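Long-range contacts in ferritin light chain (PDB 1Z6O), which helps form a secreted 24-subunit iron-storage shell with the heavy chain, and probably promotes nucleation of the ferrihydrite core: residues 5-10 with 20-25; 43-48 with 99-104; 53-58 with 114-119; 105-110 with 137-142. All coordinates share one frame; numbering follows the deposited sequence.

Interaction 1: 5-10 with 20-25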
# COMPACT_ATOMS: atom_id res chain seq x y z
N TYR A 5 -47.14 14.97 -34.58
CA TYR A 5 -48.09 15.56 -33.63
C TYR A 5 -49.49 15.68 -34.26
O TYR A 5 -50.50 15.37 -33.63
CB TYR A 5 -47.61 16.94 -33.20
CG TYR A 5 -48.42 17.56 -32.08
CD1 TYR A 5 -48.30 17.08 -30.78
CD2 TYR A 5 -49.26 18.65 -32.32
CE1 TYR A 5 -48.99 17.68 -29.73
CE2 TYR A 5 -49.96 19.26 -31.27
CZ TYR A 5 -49.81 18.77 -29.97
OH TYR A 5 -50.45 19.37 -28.91
N ASN A 6 -49.55 16.15 -35.50
CA ASN A 6 -50.84 16.28 -36.17
C ASN A 6 -51.47 14.90 -36.40
O ASN A 6 -52.69 14.75 -36.30
CB ASN A 6 -50.70 17.02 -37.50
CG ASN A 6 -52.05 17.28 -38.15
OD1 ASN A 6 -52.93 17.90 -37.54
ND2 ASN A 6 -52.23 16.79 -39.38
N ASP A 7 -50.66 13.89 -36.72
CA ASP A 7 -51.21 12.54 -36.91
C ASP A 7 -51.83 12.06 -35.61
O ASP A 7 -52.89 11.43 -35.61
CB ASP A 7 -50.11 11.55 -37.32
CG ASP A 7 -49.70 11.68 -38.78
OD1 ASP A 7 -48.72 11.02 -39.17
OD2 ASP A 7 -50.37 12.42 -39.53
N VAL A 8 -51.17 12.34 -34.49
CA VAL A 8 -51.70 11.93 -33.20
C VAL A 8 -53.02 12.64 -32.89
O VAL A 8 -53.98 12.00 -32.46
CB VAL A 8 -50.69 12.22 -32.06
CG1 VAL A 8 -51.36 12.03 -30.69
CG2 VAL A 8 -49.49 11.25 -32.17
N ALA A 9 -53.07 13.94 -33.13
CA ALA A 9 -54.28 14.72 -32.87
C ALA A 9 -55.45 14.16 -33.67
O ALA A 9 -56.56 14.01 -33.15
CB ALA A 9 -54.06 16.19 -33.25
N LEU A 10 -55.21 13.83 -34.93
CA LEU A 10 -56.25 13.27 -35.78
C LEU A 10 -56.68 11.87 -35.35
O LEU A 10 -57.86 11.62 -35.10
CB LEU A 10 -55.79 13.23 -37.24
CG LEU A 10 -55.56 14.59 -37.92
CD1 LEU A 10 -54.96 14.39 -39.30
CD2 LEU A 10 -56.88 15.34 -38.00
N ALA A 20 -52.70 4.92 -37.14
CA ALA A 20 -51.65 4.69 -38.14
C ALA A 20 -50.34 5.44 -37.85
O ALA A 20 -49.26 4.85 -37.91
CB ALA A 20 -52.18 5.06 -39.52
N LEU A 21 -50.46 6.73 -37.57
CA LEU A 21 -49.30 7.58 -37.27
C LEU A 21 -48.16 7.43 -38.28
O LEU A 21 -47.02 7.18 -37.90
CB LEU A 21 -48.78 7.28 -35.85
CG LEU A 21 -49.84 7.35 -34.74
CD1 LEU A 21 -49.15 7.15 -33.39
CD2 LEU A 21 -50.56 8.69 -34.77
N PRO A 22 -48.45 7.61 -39.57
CA PRO A 22 -47.41 7.48 -40.60
C PRO A 22 -46.21 8.41 -40.44
O PRO A 22 -45.10 8.05 -40.84
CB PRO A 22 -48.18 7.71 -41.90
CG PRO A 22 -49.30 8.61 -41.49
CD PRO A 22 -49.74 8.02 -40.17
N ARG A 23 -46.40 9.59 -39.86
CA ARG A 23 -45.28 10.51 -39.68
C ARG A 23 -44.50 10.31 -38.39
O ARG A 23 -43.52 11.02 -38.13
CB ARG A 23 -45.75 11.97 -39.76
CG ARG A 23 -45.56 12.59 -41.14
CD ARG A 23 -46.40 11.88 -42.18
NE ARG A 23 -47.82 11.99 -41.85
CZ ARG A 23 -48.82 11.74 -42.70
NH1 ARG A 23 -48.56 11.37 -43.95
NH2 ARG A 23 -50.08 11.88 -42.30
N CYS A 24 -44.92 9.36 -37.56
CA CYS A 24 -44.21 9.12 -36.32
C CYS A 24 -43.19 8.00 -36.57
O CYS A 24 -43.40 6.85 -36.21
CB CYS A 24 -45.18 8.71 -35.22
SG CYS A 24 -46.45 9.98 -34.86
N ASN A 25 -42.12 8.36 -37.26
CA ASN A 25 -41.06 7.41 -37.56
C ASN A 25 -39.79 8.24 -37.48
O ASN A 25 -39.86 9.42 -37.16
CB ASN A 25 -41.28 6.76 -38.94
CG ASN A 25 -41.34 7.76 -40.09
OD1 ASN A 25 -41.81 7.41 -41.17
ND2 ASN A 25 -40.86 8.96 -39.88

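Interaction 2: 43-48 with 99-104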
# COMPACT_ATOMS: atom_id res chain seq x y z
N ALA A 43 -27.31 -1.31 -50.26
CA ALA A 43 -26.44 -2.10 -51.13
C ALA A 43 -24.99 -2.10 -50.61
O ALA A 43 -24.22 -3.01 -50.90
CB ALA A 43 -26.49 -1.56 -52.58
N TYR A 44 -24.62 -1.07 -49.86
CA TYR A 44 -23.26 -0.98 -49.31
C TYR A 44 -23.10 -2.01 -48.18
O TYR A 44 -22.03 -2.59 -48.01
CB TYR A 44 -22.99 0.45 -48.79
CG TYR A 44 -21.52 0.80 -48.63
CD1 TYR A 44 -20.56 0.36 -49.56
CD2 TYR A 44 -21.10 1.64 -47.60
CE1 TYR A 44 -19.22 0.77 -49.47
CE2 TYR A 44 -19.76 2.05 -47.50
CZ TYR A 44 -18.83 1.62 -48.44
OH TYR A 44 -17.51 2.04 -48.34
N ALA A 45 -24.16 -2.24 -47.41
CA ALA A 45 -24.10 -3.25 -46.35
C ALA A 45 -23.93 -4.61 -47.04
O ALA A 45 -23.17 -5.47 -46.59
CB ALA A 45 -25.40 -3.26 -45.53
N LYS A 46 -24.64 -4.80 -48.14
CA LYS A 46 -24.58 -6.05 -48.89
C LYS A 46 -23.18 -6.29 -49.46
O LYS A 46 -22.69 -7.43 -49.47
CB LYS A 46 -25.62 -6.02 -50.01
CG LYS A 46 -25.61 -7.23 -50.93
CD LYS A 46 -26.65 -7.05 -52.03
CE LYS A 46 -26.44 -8.03 -53.16
NZ LYS A 46 -27.46 -7.84 -54.22
N LEU A 47 -22.54 -5.23 -49.95
CA LEU A 47 -21.18 -5.38 -50.49
C LEU A 47 -20.21 -5.78 -49.37
O LEU A 47 -19.36 -6.65 -49.56
CB LEU A 47 -20.72 -4.06 -51.14
CG LEU A 47 -19.30 -4.03 -51.74
CD1 LEU A 47 -19.15 -5.11 -52.82
CD2 LEU A 47 -19.05 -2.64 -52.34
N HIS A 48 -20.34 -5.16 -48.20
CA HIS A 48 -19.45 -5.53 -47.09
C HIS A 48 -19.71 -6.97 -46.66
O HIS A 48 -18.78 -7.69 -46.32
CB HIS A 48 -19.66 -4.62 -45.87
CG HIS A 48 -18.94 -3.30 -45.97
ND1 HIS A 48 -19.46 -2.21 -46.63
CD2 HIS A 48 -17.73 -2.91 -45.50
CE1 HIS A 48 -18.60 -1.21 -46.57
NE2 HIS A 48 -17.54 -1.61 -45.89
N ASP A 99 -35.37 3.68 -42.20
CA ASP A 99 -35.56 2.85 -43.38
C ASP A 99 -35.52 1.39 -42.93
O ASP A 99 -35.46 1.10 -41.73
CB ASP A 99 -34.43 3.17 -44.37
CG ASP A 99 -34.70 2.68 -45.79
OD1 ASP A 99 -35.80 2.17 -46.08
OD2 ASP A 99 -33.77 2.82 -46.62
N LYS A 100 -35.59 0.47 -43.87
CA LYS A 100 -35.49 -0.94 -43.51
C LYS A 100 -34.52 -1.58 -44.48
O LYS A 100 -34.46 -1.22 -45.65
CB LYS A 100 -36.85 -1.63 -43.56
CG LYS A 100 -37.45 -1.83 -44.91
CD LYS A 100 -38.74 -2.64 -44.74
CE LYS A 100 -39.51 -2.74 -46.05
NZ LYS A 100 -40.85 -3.36 -45.83
N MET A 101 -33.75 -2.53 -43.96
CA MET A 101 -32.75 -3.20 -44.76
C MET A 101 -33.37 -4.20 -45.73
O MET A 101 -34.26 -4.95 -45.37
CB MET A 101 -31.77 -3.91 -43.83
CG MET A 101 -30.66 -4.66 -44.53
SD MET A 101 -29.62 -3.56 -45.53
CE MET A 101 -28.77 -4.77 -46.51
N ASN A 102 -32.90 -4.18 -46.97
CA ASN A 102 -33.37 -5.12 -48.00
C ASN A 102 -32.09 -5.80 -48.48
O ASN A 102 -31.25 -5.15 -49.10
CB ASN A 102 -34.03 -4.34 -49.14
CG ASN A 102 -34.35 -5.21 -50.35
OD1 ASN A 102 -34.02 -6.40 -50.39
ND2 ASN A 102 -34.99 -4.61 -51.35
N PHE A 103 -31.92 -7.09 -48.21
CA PHE A 103 -30.70 -7.77 -48.60
C PHE A 103 -30.53 -8.07 -50.08
O PHE A 103 -29.51 -8.62 -50.49
CB PHE A 103 -30.51 -9.05 -47.79
CG PHE A 103 -30.25 -8.80 -46.33
CD1 PHE A 103 -31.31 -8.59 -45.45
CD2 PHE A 103 -28.95 -8.73 -45.85
CE1 PHE A 103 -31.07 -8.31 -44.10
CE2 PHE A 103 -28.71 -8.44 -44.50
CZ PHE A 103 -29.77 -8.23 -43.63
N ASP A 104 -31.52 -7.71 -50.89
CA ASP A 104 -31.41 -7.96 -52.32
C ASP A 104 -31.32 -6.63 -53.08
O ASP A 104 -31.55 -6.59 -54.29
CB ASP A 104 -32.61 -8.75 -52.83
CG ASP A 104 -32.26 -9.64 -54.02
OD1 ASP A 104 -31.29 -9.33 -54.75
OD2 ASP A 104 -32.96 -10.65 -54.24

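Interaction 3: 53-58 with 114-119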
# COMPACT_ATOMS: atom_id res chain seq x y z
N TYR A 53 -17.16 -12.50 -46.40
CA TYR A 53 -17.01 -13.93 -46.65
C TYR A 53 -15.94 -14.23 -47.71
O TYR A 53 -15.28 -15.27 -47.63
CB TYR A 53 -18.38 -14.56 -46.99
CG TYR A 53 -19.14 -14.90 -45.72
CD1 TYR A 53 -20.29 -14.19 -45.33
CD2 TYR A 53 -18.69 -15.92 -44.88
CE1 TYR A 53 -20.96 -14.50 -44.13
CE2 TYR A 53 -19.34 -16.23 -43.69
CZ TYR A 53 -20.47 -15.52 -43.32
OH TYR A 53 -21.11 -15.87 -42.15
N ASP A 54 -15.73 -13.34 -48.68
CA ASP A 54 -14.64 -13.56 -49.66
C ASP A 54 -13.30 -13.54 -48.90
O ASP A 54 -12.43 -14.39 -49.11
CB ASP A 54 -14.57 -12.44 -50.71
CG ASP A 54 -15.72 -12.48 -51.71
OD1 ASP A 54 -16.26 -13.57 -51.95
OD2 ASP A 54 -16.06 -11.41 -52.28
N TYR A 55 -13.13 -12.55 -48.03
CA TYR A 55 -11.89 -12.43 -47.26
C TYR A 55 -11.71 -13.64 -46.33
O TYR A 55 -10.60 -14.10 -46.09
CB TYR A 55 -11.90 -11.14 -46.43
CG TYR A 55 -11.87 -9.88 -47.27
CD1 TYR A 55 -12.51 -8.72 -46.84
CD2 TYR A 55 -11.16 -9.83 -48.48
CE1 TYR A 55 -12.46 -7.54 -47.59
CE2 TYR A 55 -11.10 -8.64 -49.24
CZ TYR A 55 -11.75 -7.50 -48.78
OH TYR A 55 -11.70 -6.32 -49.48
N LEU A 56 -12.82 -14.13 -45.78
CA LEU A 56 -12.75 -15.28 -44.89
C LEU A 56 -12.21 -16.49 -45.66
O LEU A 56 -11.40 -17.26 -45.13
CB LEU A 56 -14.14 -15.59 -44.32
CG LEU A 56 -14.16 -16.79 -43.35
CD1 LEU A 56 -13.29 -16.46 -42.15
CD2 LEU A 56 -15.58 -17.08 -42.90
N LEU A 57 -12.64 -16.67 -46.91
CA LEU A 57 -12.16 -17.80 -47.71
C LEU A 57 -10.67 -17.63 -48.04
O LEU A 57 -9.94 -18.61 -48.09
CB LEU A 57 -12.99 -17.94 -49.00
CG LEU A 57 -14.46 -18.34 -48.75
CD1 LEU A 57 -15.21 -18.35 -50.08
CD2 LEU A 57 -14.54 -19.71 -48.08
N SER A 58 -10.23 -16.40 -48.28
CA SER A 58 -8.80 -16.18 -48.53
C SER A 58 -8.02 -16.50 -47.26
O SER A 58 -6.94 -17.09 -47.32
CB SER A 58 -8.51 -14.72 -48.93
OG SER A 58 -8.96 -14.47 -50.25
N LYS A 114 -16.63 -9.44 -61.63
CA LYS A 114 -15.43 -10.25 -61.53
C LYS A 114 -15.49 -11.13 -60.29
O LYS A 114 -15.39 -10.63 -59.16
CB LYS A 114 -14.19 -9.36 -61.48
N ASN A 115 -15.66 -12.43 -60.48
CA ASN A 115 -15.73 -13.37 -59.37
C ASN A 115 -14.48 -13.30 -58.51
O ASN A 115 -13.37 -13.11 -59.01
CB ASN A 115 -15.91 -14.81 -59.88
CG ASN A 115 -17.24 -15.02 -60.58
OD1 ASN A 115 -18.30 -14.73 -60.03
ND2 ASN A 115 -17.18 -15.53 -61.81
N TYR A 116 -14.65 -13.46 -57.20
CA TYR A 116 -13.54 -13.44 -56.27
C TYR A 116 -13.06 -14.88 -56.09
O TYR A 116 -13.84 -15.73 -55.70
CB TYR A 116 -14.00 -12.88 -54.91
CG TYR A 116 -12.90 -12.72 -53.89
CD1 TYR A 116 -12.37 -11.46 -53.61
CD2 TYR A 116 -12.41 -13.82 -53.17
CE1 TYR A 116 -11.37 -11.28 -52.64
CE2 TYR A 116 -11.40 -13.65 -52.19
CZ TYR A 116 -10.90 -12.38 -51.93
OH TYR A 116 -9.94 -12.20 -50.95
N THR A 117 -11.80 -15.16 -56.40
CA THR A 117 -11.28 -16.51 -56.22
C THR A 117 -10.31 -16.47 -55.05
O THR A 117 -9.46 -15.58 -54.98
CB THR A 117 -10.55 -17.04 -57.47
OG1 THR A 117 -9.30 -16.36 -57.61
CG2 THR A 117 -11.39 -16.80 -58.71
N ALA A 118 -10.43 -17.42 -54.14
CA ALA A 118 -9.58 -17.46 -52.95
C ALA A 118 -8.23 -18.14 -53.17
O ALA A 118 -7.27 -17.85 -52.45
CB ALA A 118 -10.33 -18.14 -51.80
N GLU A 119 -8.15 -19.04 -54.15
CA GLU A 119 -6.88 -19.75 -54.40
C GLU A 119 -5.96 -18.89 -55.25
O GLU A 119 -6.08 -18.86 -56.47
CB GLU A 119 -7.15 -21.09 -55.12
CG GLU A 119 -8.16 -21.99 -54.42
CD GLU A 119 -9.61 -21.70 -54.80
OE1 GLU A 119 -9.88 -20.70 -55.50
OE2 GLU A 119 -10.50 -22.49 -54.40
O HOH W 1 -6.81 -15.22 -51.67

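Interaction 4: 105-110 with 137-142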
# COMPACT_ATOMS: atom_id res chain seq x y z
N GLN A 105 -31.00 -5.55 -52.37
CA GLN A 105 -30.91 -4.25 -53.01
C GLN A 105 -29.63 -4.13 -53.82
O GLN A 105 -28.55 -4.47 -53.34
CB GLN A 105 -30.96 -3.13 -51.97
CG GLN A 105 -30.92 -1.74 -52.57
CD GLN A 105 -32.09 -1.49 -53.52
OE1 GLN A 105 -33.24 -1.59 -53.12
NE2 GLN A 105 -31.79 -1.18 -54.78
N HIS A 106 -29.74 -3.65 -55.05
CA HIS A 106 -28.57 -3.50 -55.89
C HIS A 106 -28.14 -2.05 -55.98
O HIS A 106 -28.94 -1.14 -55.78
CB HIS A 106 -28.86 -4.04 -57.29
CG HIS A 106 -29.15 -5.51 -57.32
ND1 HIS A 106 -28.21 -6.45 -56.97
CD2 HIS A 106 -30.29 -6.19 -57.59
CE1 HIS A 106 -28.76 -7.66 -57.03
NE2 HIS A 106 -30.02 -7.52 -57.41
N SER A 107 -26.86 -1.84 -56.25
CA SER A 107 -26.30 -0.51 -56.39
C SER A 107 -26.51 -0.06 -57.83
O SER A 107 -26.61 -0.89 -58.73
CB SER A 107 -24.80 -0.54 -56.09
OG SER A 107 -24.21 0.72 -56.39
N THR A 108 -26.57 1.25 -58.06
CA THR A 108 -26.72 1.76 -59.41
C THR A 108 -25.33 1.99 -59.98
O THR A 108 -25.15 2.09 -61.19
CB THR A 108 -27.45 3.11 -59.45
OG1 THR A 108 -26.68 4.08 -58.72
CG2 THR A 108 -28.83 2.99 -58.83
N MET A 109 -24.33 2.08 -59.10
CA MET A 109 -22.97 2.31 -59.56
C MET A 109 -22.54 1.17 -60.46
O MET A 109 -22.48 0.01 -60.05
CB MET A 109 -22.01 2.43 -58.38
CG MET A 109 -20.67 3.03 -58.78
SD MET A 109 -19.50 3.07 -57.42
CE MET A 109 -19.45 1.41 -57.11
N LYS A 110 -22.26 1.52 -61.71
CA LYS A 110 -21.84 0.57 -62.72
C LYS A 110 -20.49 -0.04 -62.36
O LYS A 110 -19.44 0.59 -62.55
CB LYS A 110 -21.79 1.27 -64.08
CG LYS A 110 -23.15 1.85 -64.47
CD LYS A 110 -23.04 2.99 -65.47
CE LYS A 110 -24.40 3.64 -65.67
NZ LYS A 110 -24.33 4.85 -66.54
N ALA A 137 -13.92 1.77 -51.20
CA ALA A 137 -13.65 3.20 -51.00
C ALA A 137 -14.36 4.06 -52.04
O ALA A 137 -14.92 5.10 -51.70
CB ALA A 137 -12.13 3.46 -51.05
N GLU A 138 -14.32 3.65 -53.30
CA GLU A 138 -14.98 4.43 -54.34
C GLU A 138 -16.49 4.36 -54.23
O GLU A 138 -17.20 5.29 -54.63
CB GLU A 138 -14.49 3.99 -55.73
CG GLU A 138 -13.01 4.40 -55.94
CD GLU A 138 -12.44 4.00 -57.28
OE1 GLU A 138 -13.07 3.18 -57.97
OE2 GLU A 138 -11.34 4.49 -57.63
N ARG A 139 -17.00 3.27 -53.67
CA ARG A 139 -18.45 3.16 -53.47
C ARG A 139 -18.82 4.19 -52.38
O ARG A 139 -19.86 4.84 -52.47
CB ARG A 139 -18.84 1.75 -53.02
CG ARG A 139 -20.36 1.56 -52.85
CD ARG A 139 -21.10 1.59 -54.19
NE ARG A 139 -20.83 0.39 -54.99
CZ ARG A 139 -21.38 -0.81 -54.77
NH1 ARG A 139 -22.26 -0.99 -53.78
NH2 ARG A 139 -21.04 -1.83 -55.54
N ALA A 140 -17.98 4.35 -51.35
CA ALA A 140 -18.29 5.35 -50.33
C ALA A 140 -18.28 6.75 -50.96
O ALA A 140 -19.11 7.58 -50.62
CB ALA A 140 -17.28 5.28 -49.16
N PHE A 141 -17.33 7.01 -51.86
CA PHE A 141 -17.26 8.32 -52.53
C PHE A 141 -18.56 8.55 -53.32
O PHE A 141 -19.09 9.66 -53.35
CB PHE A 141 -16.09 8.36 -53.52
CG PHE A 141 -14.74 8.68 -52.89
CD1 PHE A 141 -14.54 8.56 -51.52
CD2 PHE A 141 -13.68 9.08 -53.70
CE1 PHE A 141 -13.28 8.85 -50.95
CE2 PHE A 141 -12.42 9.37 -53.15
CZ PHE A 141 -12.22 9.25 -51.76
N TYR A 142 -19.03 7.51 -53.97
CA TYR A 142 -20.26 7.58 -54.77
C TYR A 142 -21.49 7.91 -53.91
O TYR A 142 -22.28 8.79 -54.24
CB TYR A 142 -20.45 6.25 -55.49
CG TYR A 142 -21.70 6.19 -56.34
CD1 TYR A 142 -21.75 6.85 -57.57
CD2 TYR A 142 -22.82 5.48 -55.92
CE1 TYR A 142 -22.90 6.81 -58.35
CE2 TYR A 142 -23.97 5.43 -56.69
CZ TYR A 142 -24.00 6.10 -57.91
OH TYR A 142 -25.14 6.05 -58.69

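Interaction 1: 5-10 with 20-25
With CG turned opposite the carbonyl carbon and beside the backbone N (chi1 -77°), Asp7 carries its carboxylate out from helix 4-11, and Arg23, bent at both chi2 and chi3, folds its guanidinium back to meet it. The two chains cross at about a right angle, with the carboxylate and guanidinium planes 48° apart. The bond at the guanidinium end is nearly straight: Arg23 NH2 donates to Asp7 OD2 over 2.8 Å at 168°, approaching from the syn side and staying close to its own guanidinium plane. OD1 of Asp7 takes the backbone N of Arg23 at 2.8 Å, nearly in line with its C-O bond, and a weak second bond from Arg23 NE at 3.0 Å. One carboxylate therefore fixes both the main chain and the charged end of the same residue. That residue sits inside a type I beta turn from Leu21 to Cys24, closed by Cys24 N on Leu21 O at 3.0 Å; the salt bridge ties this turn to the helix, and the disulfide from Cys24 to Cys4 adds a covalent link at the start of helix 4-11. Pro22 CD lies 3.3 Å from Asp7 OD1, and Pro22 CG sits over the centre of one face of the Arg23 guanidinium. Apart from the charged pair, Val8 CG2 touches Leu21 CD2 at 3.8 Å and approaches Cys24 SG at 4.3 Å. A second subunit, another copy of this protein, packs Ala127 against Val8 and Leu123 against Leu21.

Interaction 2: 43-48 with 99-104
The long crossover loop of the ferritin four-helix bundle, running between helix 70-96 and helix 122-148, meets helix 37-61 here through Met101 and Phe103 against Ala45 and Lys46. Met101 starts in the direction opposite its backbone N (chi1 180°) and then bends at chi2 (61°), which brings its methyl end to the helix: CE rests 3.8 Å from Ala45 CB. Part-way along the same chain, Met101 CG lies 3.7 Å above the plane of the Phe103 ring, toward its rim. Lys46 is fully extended, and its aliphatic part runs past the loop backbone, with CD 3.6 Å from Phe103 O. Its ammonium continues beside Asp104, pointing the same way; Lys46 NZ to Asp104 OD1 is 4.1 Å, a nearby opposite charge but no salt bridge. No hydrogen bond joins the two segments. The loop is shaped locally instead, by an Asx turn in which Asn102 OD1 accepts from Asp104 N at 2.9 Å. The heavy chain covers the loop further, with its Ala44 on Met101 and its Ala41 on Phe103. The loop lying along the first long helix here is the connection between the second and third long helices of the ferritin four-helix bundle.

Interaction 3: 53-58 with 114-119
The Tyr116 ring overlaps the side chain of Asp54, whose CB stands 3.5 Å from the ring centroid and 8° off the normal, a CH-pi contact over the face. The carboxylate is stacked as well: its plane is only 4° from that of the ring, and it extends back over Tyr116 CG and CB, since the two side chains run in opposite directions. OD2 of Asp54 has its salt-bridge partner in Arg51, one helical turn earlier. Because Tyr116 sends its ring away from its own backbone N (chi1 -176°), the ring reaches helix 37-61, with one face over Asp54 and its hydroxyl edge at Ser58. At that edge, in the ring plane, Ser58 OG hydrogen-bonds Tyr116 OH at 2.6 Å; either hydroxyl could donate. The serine oxygen also meets a water at 2.7 Å, and this water donates to Ala118 O at 2.8 Å, joining the loop backbone to the Ser58 hydroxyl. Tyr55 CD2 lies 3.6 Å from Tyr116 OH, which is near the plane of the Tyr55 ring, while Tyr55 OH is bonded to Thr132. A leucine in place of Tyr116 would probably leave Ser58 without its phenol partner and the Asp54 side chain without a flat surface to lie on. Further on, Ala118 CB packs on Leu57 CB at 3.9 Å. The heavy chain receives the loop beyond, its Ser89 bonding Ala118 N and Glu119. An extended loop returning along the first long helix to lead into the third is the crossover connection of the ferritin fold.

Interaction 4: 105-110 with 137-142
Irregular segment 105-110 passes one side of helix 122-148 with its closest CA pair, Met109 and Tyr142, 7.6 Å apart, so side chains rather than backbones make the contact. The loop bends through an ST turn, Ser107 OG accepting from Met109 N at 3.0 Å. This places Met109 against one face of the Tyr142 ring: CB is 4.0 Å from the ring centroid and 13° off the normal, a CH-pi contact. The chain then slides along toward the base of the ring, where SD comes within 3.8 Å of Tyr142 CB; its Met-aromatic approach to the centroid is oblique, at 4.6 Å. At the far edge, Tyr142 OH donates a short 2.5 Å bond to Thr108 OG1. A phenylalanine in place of Tyr142 would probably leave Thr108 OG1 without its phenol donor and the ring edge without its tie to the loop. Arg139, bent at chi2 and chi3, turns one guanidinium face to Ser107, with NH1 3.5 Å from Ser107 CB. The polar end of Ser107 is engaged by Glu40 of helix 37-61, which also accepts from Thr108 N. Across these two segments the guanidinium thus contributes a flat surface, not a charge pair; directionality comes from one neutral hydroxyl bond, with the rest supplied by methionine on the aromatic face and Ser107 on the guanidinium face.

How the interactions relate
Interactions 2, 3 and 4 follow one loop between helices 70-96 and 122-148: its segments 99-104 and 114-119 lie on helix 37-61, while 105-110 crosses to helix 122-148. Interactions 2 and 4 touch, through Lys46 with His106 and Tyr44 with Arg139. The first three contacts are largely buried, whereas interaction 4 is a surface contact. Their chemistry differs: apolar and aliphatic packing without a hydrogen bond in interaction 2, carboxylate-on-ring stacking with hydroxyl and water bonds in interaction 3, methionine-aromatic packing plus one hydroxyl bond in interaction 4. Interaction 1 stands apart, about 48 Å from interaction 3 between centres, and relies on a salt bridge; between subunits, however, its Tyr5 packs on Thr117 of another copy.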